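Local structure of extracellular solute-binding protein, family 5 (Chelativorans sp., 6WM6) at residues 74-78 / 549-554; 123-127 / 190-195; 218-223 / 235-241. The protein binds EDTA and related aminopolycarboxylates in the periplasm as the solute-binding protein of an ABC transporter, in a family generally assigned to peptide transport. One frame throughout, in Å; residues are numbered along the deposited sequence.

Interaction 1 (74-78 / 549-554); sequences RTVTL and QLGPAY. With EDO (1,2-ethanediol), chain G; EDO (1,2-ethanediol), chain I; SO4 (sulfate ion), chain C.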
ATOM      1  N   ARG A  74       6.918  -6.235  -5.279  1.00 17.64           N
ATOM      2  CA  ARG A  74       7.693  -5.561  -4.244  1.00 17.04           C
ATOM      3  C   ARG A  74       8.348  -6.586  -3.329  1.00 17.35           C
ATOM      4  O   ARG A  74       9.541  -6.485  -3.018  1.00 18.44           O
ATOM      5  CB  ARG A  74       6.774  -4.606  -3.475  1.00 19.28           C
ATOM      6  CG  ARG A  74       7.484  -3.435  -2.840  1.00 20.15           C
ATOM      7  CD  ARG A  74       6.504  -2.402  -2.264  1.00 20.56           C
ATOM      8  NE  ARG A  74       5.616  -1.849  -3.280  1.00 20.42           N
ATOM      9  CZ  ARG A  74       4.303  -2.030  -3.336  1.00 20.34           C
ATOM     10  NH1 ARG A  74       3.666  -2.749  -2.443  1.00 23.14           N
ATOM     11  NH2 ARG A  74       3.628  -1.476  -4.332  1.00 22.94           N
ATOM     12  N   THR A  75       7.581  -7.580  -2.879  1.00 17.41           N
ATOM     13  CA  THR A  75       8.109  -8.614  -1.988  1.00 16.88           C
ATOM     14  C   THR A  75       9.238  -9.401  -2.641  1.00 17.95           C
ATOM     15  O   THR A  75      10.283  -9.639  -2.026  1.00 18.11           O
ATOM     16  CB  THR A  75       6.966  -9.541  -1.556  1.00 17.13           C
ATOM     17  OG1 THR A  75       6.079  -8.794  -0.712  1.00 18.10           O
ATOM     18  CG2 THR A  75       7.458 -10.743  -0.770  1.00 19.22           C
ATOM     19  N   VAL A  76       9.048  -9.817  -3.886  1.00 17.56           N
ATOM     20  CA  VAL A  76      10.021 -10.684  -4.546  1.00 17.97           C
ATOM     21  C   VAL A  76      11.300  -9.946  -4.902  1.00 18.02           C
ATOM     22  O   VAL A  76      12.368 -10.553  -4.984  1.00 19.00           O
ATOM     23  CB  VAL A  76       9.367 -11.325  -5.782  1.00 18.82           C
ATOM     24  CG1 VAL A  76      10.385 -12.030  -6.632  1.00 24.98           C
ATOM     25  CG2 VAL A  76       8.272 -12.289  -5.347  1.00 20.72           C
ATOM     26  N   THR A  77      11.236  -8.642  -5.154  1.00 16.64           N
ATOM     27  CA  THR A  77      12.423  -7.887  -5.563  1.00 17.48           C
ATOM     28  C   THR A  77      13.057  -7.090  -4.432  1.00 17.12           C
ATOM     29  O   THR A  77      14.200  -6.643  -4.596  1.00 17.45           O
ATOM     30  CB  THR A  77      12.188  -6.999  -6.804  1.00 18.12           C
ATOM     31  OG1 THR A  77      11.227  -5.960  -6.562  1.00 18.15           O
ATOM     32  CG2 THR A  77      11.732  -7.838  -7.992  1.00 18.54           C
ATOM     33  N   LEU A  78      12.394  -6.931  -3.289  1.00 17.22           N
ATOM     34  CA  LEU A  78      13.062  -6.317  -2.137  1.00 16.50           C
ATOM     35  C   LEU A  78      14.404  -6.957  -1.800  1.00 16.19           C
ATOM     36  O   LEU A  78      15.329  -6.213  -1.408  1.00 17.94           O
ATOM     37  CB  LEU A  78      12.139  -6.266  -0.909  1.00 17.97           C
ATOM     38  CG  LEU A  78      11.246  -5.043  -0.826  1.00 18.99           C
ATOM     39  CD1 LEU A  78      10.172  -5.284   0.226  1.00 18.39           C
ATOM     40  CD2 LEU A  78      12.017  -3.762  -0.532  1.00 22.70           C
ATOM     41  N   GLN A 549       2.913  -1.079   2.853  1.00 15.31           N
ATOM     42  CA  GLN A 549       3.119  -1.526   1.482  1.00 15.83           C
ATOM     43  C   GLN A 549       4.443  -2.225   1.264  1.00 16.22           C
ATOM     44  O   GLN A 549       4.569  -3.001   0.315  1.00 17.75           O
ATOM     45  CB  GLN A 549       3.009  -0.364   0.514  1.00 18.14           C
ATOM     46  CG  GLN A 549       1.591   0.136   0.366  1.00 18.57           C
ATOM     47  CD  GLN A 549       1.438   1.064  -0.825  1.00 20.70           C
ATOM     48  OE1 GLN A 549       1.780   2.233  -0.756  1.00 22.64           O
ATOM     49  NE2 GLN A 549       0.950   0.518  -1.922  1.00 20.25           N
ATOM     50  N   LEU A 550       5.451  -1.939   2.073  1.00 16.11           N
ATOM     51  CA  LEU A 550       6.749  -2.588   1.867  1.00 16.18           C
ATOM     52  C   LEU A 550       6.695  -4.048   2.293  1.00 16.08           C
ATOM     53  O   LEU A 550       7.187  -4.930   1.570  1.00 17.33           O
ATOM     54  CB  LEU A 550       7.874  -1.814   2.549  1.00 17.35           C
ATOM     55  CG  LEU A 550       8.396  -0.619   1.761  1.00 17.17           C
ATOM     56  CD1 LEU A 550       9.218  -1.065   0.562  1.00 19.71           C
ATOM     57  CD2 LEU A 550       7.302   0.332   1.310  1.00 19.52           C
ATOM     58  N   GLY A 551       6.125  -4.336   3.447  1.00 16.04           N
ATOM     59  CA  GLY A 551       5.778  -5.692   3.802  1.00 16.03           C
ATOM     60  C   GLY A 551       6.905  -6.489   4.445  1.00 14.84           C
ATOM     61  O   GLY A 551       8.022  -5.979   4.671  1.00 15.05           O
ATOM     62  N   PRO A 552       6.626  -7.765   4.755  1.00 15.91           N
ATOM     63  CA  PRO A 552       7.556  -8.582   5.554  1.00 15.50           C
ATOM     64  C   PRO A 552       8.919  -8.794   4.947  1.00 15.66           C
ATOM     65  O   PRO A 552       9.862  -9.090   5.693  1.00 16.78           O
ATOM     66  CB  PRO A 552       6.809  -9.914   5.740  1.00 17.82           C
ATOM     67  CG  PRO A 552       5.376  -9.599   5.485  1.00 24.26           C
ATOM     68  CD  PRO A 552       5.319  -8.424   4.528  1.00 17.36           C
ATOM     69  N   ALA A 553       9.080  -8.690   3.638  1.00 15.54           N
ATOM     70  CA  ALA A 553      10.379  -8.876   3.019  1.00 15.64           C
ATOM     71  C   ALA A 553      11.281  -7.662   3.115  1.00 15.99           C
ATOM     72  O   ALA A 553      12.337  -7.623   2.462  1.00 17.10           O
ATOM     73  CB  ALA A 553      10.229  -9.348   1.561  1.00 17.28           C
ATOM     74  N   TYR A 554      10.961  -6.717   3.981  1.00 15.16           N
ATOM     75  CA  TYR A 554      11.829  -5.553   4.180  1.00 14.78           C
ATOM     76  C   TYR A 554      13.195  -5.889   4.752  1.00 15.90           C
ATOM     77  O   TYR A 554      14.116  -5.057   4.618  1.00 17.37           O
ATOM     78  CB  TYR A 554      11.157  -4.512   5.083  1.00 15.11           C
ATOM     79  CG  TYR A 554      11.231  -4.775   6.575  1.00 14.74           C
ATOM     80  CD1 TYR A 554      10.593  -5.864   7.161  1.00 15.35           C
ATOM     81  CD2 TYR A 554      11.940  -3.900   7.410  1.00 15.47           C
ATOM     82  CE1 TYR A 554      10.677  -6.087   8.534  1.00 15.16           C
ATOM     83  CE2 TYR A 554      12.009  -4.129   8.789  1.00 15.28           C
ATOM     84  CZ  TYR A 554      11.367  -5.214   9.326  1.00 15.16           C
ATOM     85  OH  TYR A 554      11.441  -5.459  10.683  1.00 16.10           O
TER
HETATM   86  C1  EDO G 606      15.639  -6.490   2.038  1.00 23.86           C
HETATM   87  O1  EDO G 606      14.948  -7.730   1.901  1.00 17.92           O
HETATM   88  C2  EDO G 606      17.112  -6.725   2.391  1.00 24.93           C
HETATM   89  O2  EDO G 606      17.284  -7.214   3.753  1.00 18.69           O
HETATM   90  C1  EDO I 608       5.711   4.419   1.381  1.00 44.16           C
HETATM   91  O1  EDO I 608       5.140   5.525   2.088  1.00 28.79           O
HETATM   92  C2  EDO I 608       4.926   3.150   1.684  1.00 46.16           C
HETATM   93  O2  EDO I 608       3.588   3.235   1.170  1.00 24.07           O
HETATM   94  S   SO4 C 602      -1.007   2.016  -4.895  1.00 23.24           S
HETATM   95  O1  SO4 C 602       0.395   1.979  -4.477  1.00 31.75           O
HETATM   96  O2  SO4 C 602      -1.228   0.954  -5.873  1.00 51.60           O
HETATM   97  O3  SO4 C 602      -1.865   1.765  -3.733  1.00 30.23           O
HETATM   98  O4  SO4 C 602      -1.298   3.308  -5.497  1.00 39.57           O
HETATM   99  O   HOH W   1       0.794  -2.583  -1.915  1.00 24.55           O
HETATM  100  O   HOH W   2       7.312  -7.707   1.587  1.00 17.17           O
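R74 and T75 of helix 71-77 face L550 and A553 across a buried contact in which the CA atoms of T75 and A553 approach to 5.5 Å. In this family 5 solute-binding fold the late loop 549-554, which lies between strands 540-541 and 560-561, thus returns to a helix from early in the chain. The R74 guanidinium crosses the Q549 side chain with its plane 60° from the amide. Its NH1 donates to the backbone O of Q549 over 2.9 Å, the donor tilted 31° from the carbonyl plane, and a water that accepts from both NH1 and Q549 NE2 makes a second link. R74 CD also comes to 4.1 Å from L550 CD1. L78 crosses L550 at about a right angle, CD2 reaching L550 CD1 at 4.0 Å, while its CD1 faces A553 CB; M86 of strand 85-87 touches both leucines. Between T75 and the loop sits another water, which donates to T75 OG1 and L550 O and accepts from A553 N; T75 OG1 is also bonded to A71 O. Beyond R74, Q549 NE2 points at a sulfate, probably from the crystallisation liquor, and meets its O1 at 3.0 Å with an N-H...O angle of 171°.

Interaction 2 (123-127 / 190-195); sequences WSDGV and LYPAHL
W123 and H194 bury the most surface here, 96 and 75 Å² respectively; D125 meets the imidazole at its edge and V127 over one face. The indole lies against the start of helix 193-196: P192 CB stands over the centre of its six-membered ring, 3.8 Å from the centroid and only 10° off the normal, a CH-pi contact. The far end of the ring reaches the 190-192 backbone, with CH2 3.5 Å from P192 N, while L190 O lies near the ring plane at the edge. Toward the other end, W123 CD1 comes to 3.5 Å from H194 CE1, the two ring planes inclined at 51°. Were W123 replaced by an alanine, P192 would probably face a gap, and H194 CE1 and D133 OD2, which now accepts from the indole NE1, would be left without their indole partners. The loop segment is a type I beta turn from W123 to G126, closed by G126 N to W123 O, and the next residue adds an Asx turn, V127 N donating to D125 OD1 and holding the carboxylate. P192 occupies the N-cap position of the facing helix; the contact sets a turn of the loop before helix 131-141 against a helix start. H194 NE2 donates to D125 OD2 over 2.7 Å at 169°; the acceptor offers its syn lone pair and lies in the imidazole plane. The CB of H194 points toward the loop, and its first torsion, with CG between the backbone N and the carbonyl carbon, sets the ring with NE2 at D125 and a face to V127. V127 CG1 covers that face, 3.7 Å from the centroid, and L195 CG lies over the opposite one, offset toward the rim.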
ATOM      1  N   TRP A 123      27.227  -3.421  -6.723  1.00 17.43           N
ATOM      2  CA  TRP A 123      26.342  -4.376  -7.388  1.00 17.97           C
ATOM      3  C   TRP A 123      26.998  -5.749  -7.390  1.00 18.68           C
ATOM      4  O   TRP A 123      28.190  -5.902  -7.104  1.00 18.23           O
ATOM      5  CB  TRP A 123      26.033  -3.893  -8.807  1.00 17.49           C
ATOM      6  CG  TRP A 123      25.293  -2.600  -8.856  1.00 18.79           C
ATOM      7  CD1 TRP A 123      25.803  -1.361  -9.157  1.00 18.66           C
ATOM      8  CD2 TRP A 123      23.900  -2.397  -8.581  1.00 17.45           C
ATOM      9  NE1 TRP A 123      24.814  -0.411  -9.099  1.00 17.34           N
ATOM     10  CE2 TRP A 123      23.638  -1.017  -8.747  1.00 16.96           C
ATOM     11  CE3 TRP A 123      22.858  -3.251  -8.222  1.00 18.61           C
ATOM     12  CZ2 TRP A 123      22.374  -0.470  -8.541  1.00 18.27           C
ATOM     13  CZ3 TRP A 123      21.596  -2.715  -8.029  1.00 18.10           C
ATOM     14  CH2 TRP A 123      21.368  -1.342  -8.172  1.00 18.14           C
ATOM     15  N   SER A 124      26.218  -6.770  -7.761  1.00 18.40           N
ATOM     16  CA  SER A 124      26.669  -8.156  -7.667  1.00 18.65           C
ATOM     17  C   SER A 124      27.790  -8.491  -8.626  1.00 21.79           C
ATOM     18  O   SER A 124      28.408  -9.549  -8.470  1.00 22.35           O
ATOM     19  CB  SER A 124      25.482  -9.094  -7.883  1.00 21.10           C
ATOM     20  OG  SER A 124      24.797  -8.752  -9.065  1.00 21.47           O
ATOM     21  N   ASP A 125      28.051  -7.649  -9.605  1.00 18.99           N
ATOM     22  CA  ASP A 125      29.185  -7.824 -10.514  1.00 20.71           C
ATOM     23  C   ASP A 125      30.416  -7.040 -10.057  1.00 21.30           C
ATOM     24  O   ASP A 125      31.419  -6.990 -10.793  1.00 23.49           O
ATOM     25  CB  ASP A 125      28.784  -7.426 -11.940  1.00 23.27           C
ATOM     26  CG  ASP A 125      28.244  -5.999 -12.043  1.00 24.63           C
ATOM     27  OD1 ASP A 125      28.306  -5.225 -11.055  1.00 22.44           O
ATOM     28  OD2 ASP A 125      27.748  -5.638 -13.147  1.00 27.79           O
ATOM     29  N   GLY A 126      30.377  -6.462  -8.855  1.00 20.16           N
ATOM     30  CA  GLY A 126      31.483  -5.714  -8.306  1.00 20.59           C
ATOM     31  C   GLY A 126      31.524  -4.248  -8.675  1.00 21.18           C
ATOM     32  O   GLY A 126      32.361  -3.508  -8.134  1.00 22.08           O
ATOM     33  N   VAL A 127      30.672  -3.805  -9.580  1.00 19.33           N
ATOM     34  CA  VAL A 127      30.647  -2.393  -9.961  1.00 21.21           C
ATOM     35  C   VAL A 127      30.075  -1.582  -8.800  1.00 18.29           C
ATOM     36  O   VAL A 127      28.985  -1.907  -8.292  1.00 18.66           O
ATOM     37  CB  VAL A 127      29.820  -2.212 -11.233  1.00 20.61           C
ATOM     38  CG1 VAL A 127      29.655  -0.731 -11.555  1.00 22.42           C
ATOM     39  CG2 VAL A 127      30.482  -2.963 -12.404  1.00 22.65           C
ATOM     40  N   LEU A 190      16.512   1.371  -6.321  1.00 17.23           N
ATOM     41  CA  LEU A 190      17.584   1.709  -7.244  1.00 17.49           C
ATOM     42  C   LEU A 190      17.901   0.523  -8.147  1.00 17.04           C
ATOM     43  O   LEU A 190      17.887  -0.628  -7.706  1.00 18.32           O
ATOM     44  CB  LEU A 190      18.848   2.123  -6.476  1.00 18.76           C
ATOM     45  CG  LEU A 190      18.728   3.423  -5.693  1.00 17.94           C
ATOM     46  CD1 LEU A 190      19.934   3.621  -4.802  1.00 25.34           C
ATOM     47  CD2 LEU A 190      18.586   4.591  -6.658  1.00 20.01           C
ATOM     48  N   TYR A 191      18.211   0.820  -9.412  1.00 17.86           N
ATOM     49  CA  TYR A 191      18.482  -0.154 -10.457  1.00 17.71           C
ATOM     50  C   TYR A 191      19.870   0.085 -11.032  1.00 18.48           C
ATOM     51  O   TYR A 191      20.388   1.210 -11.010  1.00 18.55           O
ATOM     52  CB  TYR A 191      17.387  -0.087 -11.536  1.00 19.29           C
ATOM     53  CG  TYR A 191      16.048  -0.445 -10.933  1.00 19.12           C
ATOM     54  CD1 TYR A 191      15.643  -1.774 -10.846  1.00 19.69           C
ATOM     55  CD2 TYR A 191      15.218   0.519 -10.372  1.00 21.22           C
ATOM     56  CE1 TYR A 191      14.453  -2.130 -10.257  1.00 20.04           C
ATOM     57  CE2 TYR A 191      14.007   0.166  -9.773  1.00 20.21           C
ATOM     58  CZ  TYR A 191      13.638  -1.162  -9.725  1.00 19.23           C
ATOM     59  OH  TYR A 191      12.444  -1.539  -9.100  1.00 20.27           O
ATOM     60  N   PRO A 192      20.519  -0.961 -11.568  1.00 17.53           N
ATOM     61  CA  PRO A 192      21.913  -0.801 -12.017  1.00 18.88           C
ATOM     62  C   PRO A 192      22.034  -0.056 -13.345  1.00 20.04           C
ATOM     63  O   PRO A 192      21.830  -0.628 -14.436  1.00 20.04           O
ATOM     64  CB  PRO A 192      22.411  -2.248 -12.118  1.00 19.19           C
ATOM     65  CG  PRO A 192      21.159  -3.037 -12.414  1.00 18.33           C
ATOM     66  CD  PRO A 192      20.091  -2.371 -11.580  1.00 20.05           C
ATOM     67  N   ALA A 193      22.429   1.213 -13.254  1.00 18.35           N
ATOM     68  CA  ALA A 193      22.512   2.067 -14.437  1.00 20.28           C
ATOM     69  C   ALA A 193      23.500   1.526 -15.452  1.00 20.96           C
ATOM     70  O   ALA A 193      23.263   1.618 -16.657  1.00 22.04           O
ATOM     71  CB  ALA A 193      22.909   3.485 -14.029  1.00 21.56           C
ATOM     72  N   HIS A 194      24.617   0.948 -14.995  1.00 19.91           N
ATOM     73  CA  HIS A 194      25.626   0.467 -15.928  1.00 21.88           C
ATOM     74  C   HIS A 194      25.138  -0.719 -16.732  1.00 21.48           C
ATOM     75  O   HIS A 194      25.666  -0.964 -17.827  1.00 24.71           O
ATOM     76  CB  HIS A 194      26.929   0.130 -15.198  1.00 22.36           C
ATOM     77  CG  HIS A 194      26.843  -1.064 -14.308  1.00 21.25           C
ATOM     78  ND1 HIS A 194      26.246  -1.033 -13.064  1.00 21.33           N
ATOM     79  CD2 HIS A 194      27.315  -2.321 -14.469  1.00 21.99           C
ATOM     80  CE1 HIS A 194      26.334  -2.226 -12.513  1.00 22.72           C
ATOM     81  NE2 HIS A 194      26.976  -3.024 -13.342  1.00 22.54           N
ATOM     82  N   LEU A 195      24.172  -1.475 -16.233  1.00 20.72           N
ATOM     83  CA  LEU A 195      23.557  -2.541 -17.006  1.00 21.46           C
ATOM     84  C   LEU A 195      22.429  -2.008 -17.878  1.00 22.83           C
ATOM     85  O   LEU A 195      22.330  -2.375 -19.056  1.00 24.36           O
ATOM     86  CB  LEU A 195      23.077  -3.673 -16.097  1.00 22.31           C
ATOM     87  CG  LEU A 195      24.171  -4.270 -15.226  1.00 21.12           C
ATOM     88  CD1 LEU A 195      23.647  -5.346 -14.291  1.00 22.76           C
ATOM     89  CD2 LEU A 195      25.283  -4.860 -16.098  1.00 22.94           C
TER

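Interaction 3 (218-223 / 235-241); sequences SGGPYM and LVPNPKW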
ATOM      1  N   SER A 218      21.991  -7.935  -8.702  1.00 18.67           N
ATOM      2  CA  SER A 218      21.459  -7.634  -7.387  1.00 16.71           C
ATOM      3  C   SER A 218      22.308  -6.577  -6.709  1.00 17.33           C
ATOM      4  O   SER A 218      23.518  -6.511  -6.915  1.00 18.12           O
ATOM      5  CB  SER A 218      21.466  -8.895  -6.508  1.00 18.71           C
ATOM      6  OG  SER A 218      21.087  -8.554  -5.189  1.00 17.78           O
ATOM      7  N   GLY A 219      21.657  -5.753  -5.882  1.00 17.15           N
ATOM      8  CA  GLY A 219      22.340  -4.880  -4.948  1.00 16.34           C
ATOM      9  C   GLY A 219      21.955  -5.177  -3.513  1.00 17.13           C
ATOM     10  O   GLY A 219      22.106  -4.323  -2.622  1.00 17.59           O
ATOM     11  N   GLY A 220      21.425  -6.384  -3.289  1.00 15.89           N
ATOM     12  CA  GLY A 220      20.917  -6.790  -1.991  1.00 15.45           C
ATOM     13  C   GLY A 220      21.501  -8.108  -1.539  1.00 16.18           C
ATOM     14  O   GLY A 220      22.447  -8.637  -2.138  1.00 16.72           O
ATOM     15  N   PRO A 221      20.914  -8.699  -0.499  1.00 16.03           N
ATOM     16  CA  PRO A 221      21.497  -9.919   0.088  1.00 15.77           C
ATOM     17  C   PRO A 221      21.321 -11.157  -0.767  1.00 16.27           C
ATOM     18  O   PRO A 221      22.109 -12.096  -0.613  1.00 17.49           O
ATOM     19  CB  PRO A 221      20.763 -10.045   1.443  1.00 16.69           C
ATOM     20  CG  PRO A 221      19.478  -9.281   1.234  1.00 16.13           C
ATOM     21  CD  PRO A 221      19.873  -8.110   0.368  1.00 16.49           C
ATOM     22  N   TYR A 222      20.324 -11.172  -1.651  1.00 16.93           N
ATOM     23  CA  TYR A 222      20.009 -12.331  -2.477  1.00 16.66           C
ATOM     24  C   TYR A 222      19.999 -11.937  -3.954  1.00 17.56           C
ATOM     25  O   TYR A 222      19.968 -10.749  -4.292  1.00 18.52           O
ATOM     26  CB  TYR A 222      18.652 -12.945  -2.049  1.00 17.27           C
ATOM     27  CG  TYR A 222      18.727 -13.644  -0.696  1.00 16.55           C
ATOM     28  CD1 TYR A 222      19.195 -14.932  -0.588  1.00 17.04           C
ATOM     29  CD2 TYR A 222      18.330 -12.996   0.457  1.00 16.97           C
ATOM     30  CE1 TYR A 222      19.292 -15.562   0.622  1.00 17.14           C
ATOM     31  CE2 TYR A 222      18.403 -13.622   1.689  1.00 17.23           C
ATOM     32  CZ  TYR A 222      18.894 -14.904   1.761  1.00 16.88           C
ATOM     33  OH  TYR A 222      19.015 -15.559   2.977  1.00 18.35           O
ATOM     34  N   MET A 223      20.042 -12.940  -4.821  1.00 17.95           N
ATOM     35  CA  MET A 223      19.949 -12.726  -6.258  1.00 17.45           C
ATOM     36  C   MET A 223      19.211 -13.901  -6.871  1.00 17.83           C
ATOM     37  O   MET A 223      19.227 -14.993  -6.319  1.00 18.84           O
ATOM     38  CB  MET A 223      21.346 -12.550  -6.864  1.00 20.18           C
ATOM     39  CG  MET A 223      22.227 -13.793  -6.826  1.00 20.76           C
ATOM     40  SD  MET A 223      23.959 -13.404  -7.180  1.00 23.40           S
ATOM     41  CE  MET A 223      23.857 -12.532  -8.731  1.00 32.99           C
ATOM     42  N   LEU A 235      15.932 -17.738  -5.271  1.00 18.73           N
ATOM     43  CA  LEU A 235      17.040 -16.830  -5.001  1.00 18.62           C
ATOM     44  C   LEU A 235      18.120 -17.518  -4.178  1.00 18.63           C
ATOM     45  O   LEU A 235      17.841 -18.435  -3.390  1.00 19.90           O
ATOM     46  CB  LEU A 235      16.579 -15.588  -4.243  1.00 18.88           C
ATOM     47  CG  LEU A 235      15.562 -14.698  -4.946  1.00 20.48           C
ATOM     48  CD1 LEU A 235      14.178 -15.214  -4.861  1.00 24.25           C
ATOM     49  CD2 LEU A 235      15.615 -13.288  -4.345  1.00 29.38           C
ATOM     50  N   VAL A 236      19.357 -17.076  -4.365  1.00 19.55           N
ATOM     51  CA  VAL A 236      20.520 -17.567  -3.633  1.00 18.96           C
ATOM     52  C   VAL A 236      21.273 -16.356  -3.111  1.00 18.16           C
ATOM     53  O   VAL A 236      21.049 -15.230  -3.578  1.00 18.12           O
ATOM     54  CB  VAL A 236      21.439 -18.433  -4.543  1.00 20.64           C
ATOM     55  CG1 VAL A 236      20.697 -19.704  -4.962  1.00 21.70           C
ATOM     56  CG2 VAL A 236      21.902 -17.622  -5.762  1.00 20.44           C
ATOM     57  N   PRO A 237      22.188 -16.553  -2.164  1.00 18.55           N
ATOM     58  CA  PRO A 237      22.971 -15.406  -1.667  1.00 19.62           C
ATOM     59  C   PRO A 237      23.694 -14.685  -2.792  1.00 19.27           C
ATOM     60  O   PRO A 237      24.202 -15.299  -3.734  1.00 20.51           O
ATOM     61  CB  PRO A 237      23.973 -16.034  -0.705  1.00 20.69           C
ATOM     62  CG  PRO A 237      23.281 -17.283  -0.236  1.00 23.39           C
ATOM     63  CD  PRO A 237      22.509 -17.796  -1.419  1.00 20.10           C
ATOM     64  N   ASN A 238      23.740 -13.376  -2.673  1.00 19.10           N
ATOM     65  CA  ASN A 238      24.622 -12.533  -3.474  1.00 18.17           C
ATOM     66  C   ASN A 238      26.003 -12.572  -2.830  1.00 19.27           C
ATOM     67  O   ASN A 238      26.173 -12.037  -1.726  1.00 20.11           O
ATOM     68  CB  ASN A 238      24.037 -11.125  -3.501  1.00 18.17           C
ATOM     69  CG  ASN A 238      24.967 -10.105  -4.119  1.00 17.92           C
ATOM     70  OD1 ASN A 238      26.049 -10.447  -4.649  1.00 19.75           O
ATOM     71  ND2 ASN A 238      24.551  -8.853  -4.084  1.00 17.67           N
ATOM     72  N   PRO A 239      27.001 -13.196  -3.476  1.00 20.71           N
ATOM     73  CA  PRO A 239      28.318 -13.311  -2.851  1.00 21.09           C
ATOM     74  C   PRO A 239      29.000 -11.986  -2.587  1.00 21.75           C
ATOM     75  O   PRO A 239      29.946 -11.941  -1.785  1.00 23.75           O
ATOM     76  CB  PRO A 239      29.135 -14.134  -3.859  1.00 24.27           C
ATOM     77  CG  PRO A 239      28.188 -14.659  -4.849  1.00 29.27           C
ATOM     78  CD  PRO A 239      26.913 -13.868  -4.780  1.00 23.07           C
ATOM     79  N   LYS A 240      28.559 -10.913  -3.239  1.00 20.99           N
ATOM     80  CA  LYS A 240      29.121  -9.587  -3.039  1.00 20.25           C
ATOM     81  C   LYS A 240      28.229  -8.703  -2.158  1.00 19.56           C
ATOM     82  O   LYS A 240      28.419  -7.488  -2.109  1.00 20.04           O
ATOM     83  CB  LYS A 240      29.405  -8.918  -4.376  1.00 21.28           C
ATOM     84  CG  LYS A 240      30.454  -9.641  -5.214  1.00 24.35           C
ATOM     85  CD  LYS A 240      30.950  -8.755  -6.347  1.00 25.06           C
ATOM     86  CE  LYS A 240      31.909  -9.478  -7.290  1.00 30.74           C
ATOM     87  NZ  LYS A 240      33.149  -9.919  -6.599  1.00 51.47           N
ATOM     88  N   TRP A 241      27.266  -9.287  -1.441  1.00 18.85           N
ATOM     89  CA  TRP A 241      26.497  -8.499  -0.495  1.00 17.60           C
ATOM     90  C   TRP A 241      27.424  -7.801   0.497  1.00 18.68           C
ATOM     91  O   TRP A 241      28.330  -8.413   1.068  1.00 20.49           O
ATOM     92  CB  TRP A 241      25.505  -9.411   0.245  1.00 18.17           C
ATOM     93  CG  TRP A 241      24.770  -8.788   1.402  1.00 16.70           C
ATOM     94  CD1 TRP A 241      24.709  -9.291   2.670  1.00 18.34           C
ATOM     95  CD2 TRP A 241      23.977  -7.585   1.409  1.00 16.62           C
ATOM     96  NE1 TRP A 241      23.936  -8.488   3.455  1.00 18.59           N
ATOM     97  CE2 TRP A 241      23.455  -7.436   2.715  1.00 16.32           C
ATOM     98  CE3 TRP A 241      23.640  -6.618   0.438  1.00 16.68           C
ATOM     99  CZ2 TRP A 241      22.646  -6.360   3.081  1.00 17.45           C
ATOM    100  CZ3 TRP A 241      22.847  -5.547   0.817  1.00 16.75           C
ATOM    101  CH2 TRP A 241      22.353  -5.436   2.122  1.00 18.40           C
TER
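Y222 and P237 form an antiparallel non-hydrogen-bonded pair, CA atoms 4.3 Å apart, beside the hydrogen-bonded pair M223 and V236, at the open end of the beta hairpin 222-228/232-237. M223 N donates to V236 O over 2.8 Å, and V236 N returns a bond to M223 O; both donors lie nearly in line with the carbonyl they meet. Past the strands the pairing continues through N238, whose backbone N reaches P221 O at 2.9 Å and 175°, but from 41° above the carbonyl plane. Its side chain, with CG opposite the backbone N (chi1 171°), carries ND2 to G220 O in the carbonyl plane at 2.9 Å. The amide's other end accepts K240 N, an Asx turn within the type I turn from N238 to W241. On the facing segment S218 OG has two roles: it accepts G220 N in an ST turn and donates to Y222 O. Beyond the pair, W241 NE1 donates to K245 O, and Y222 OH accepts from L249 N. W241 lies alongside P221, whose CA stands over the five-membered ring 3.8 Å from its centroid, a CH-pi contact. M223 and V236 point to the same side of the sheet, CG to CG2. The extended second torsion of M223 carries SD on to P239, 3.8 Å from its CD.

How the interactions relate
Interactions 2 and 3 are neighbours, their centres 12 Å apart, and both lie within the family 5 sequence range. They meet at the turn 123-126, where S124 OG is probably hydrogen-bonded to S218 N and K240 CD packs on the turn, tying neighbouring loops to the hairpin. Interaction 1 lies deeper, with centres 20 Å from interaction 2 and 15 Å from interaction 3; it touches the latter through V76 O and L235 CD2. F254 of strand 251-256, next to 232-237 in the four-stranded sheet, is touched by T75, V76 and L235. Along the chain interaction 2 closes before interaction 3 opens, and interaction 1 spans both, joining early and late parts of the chain nearer its centre.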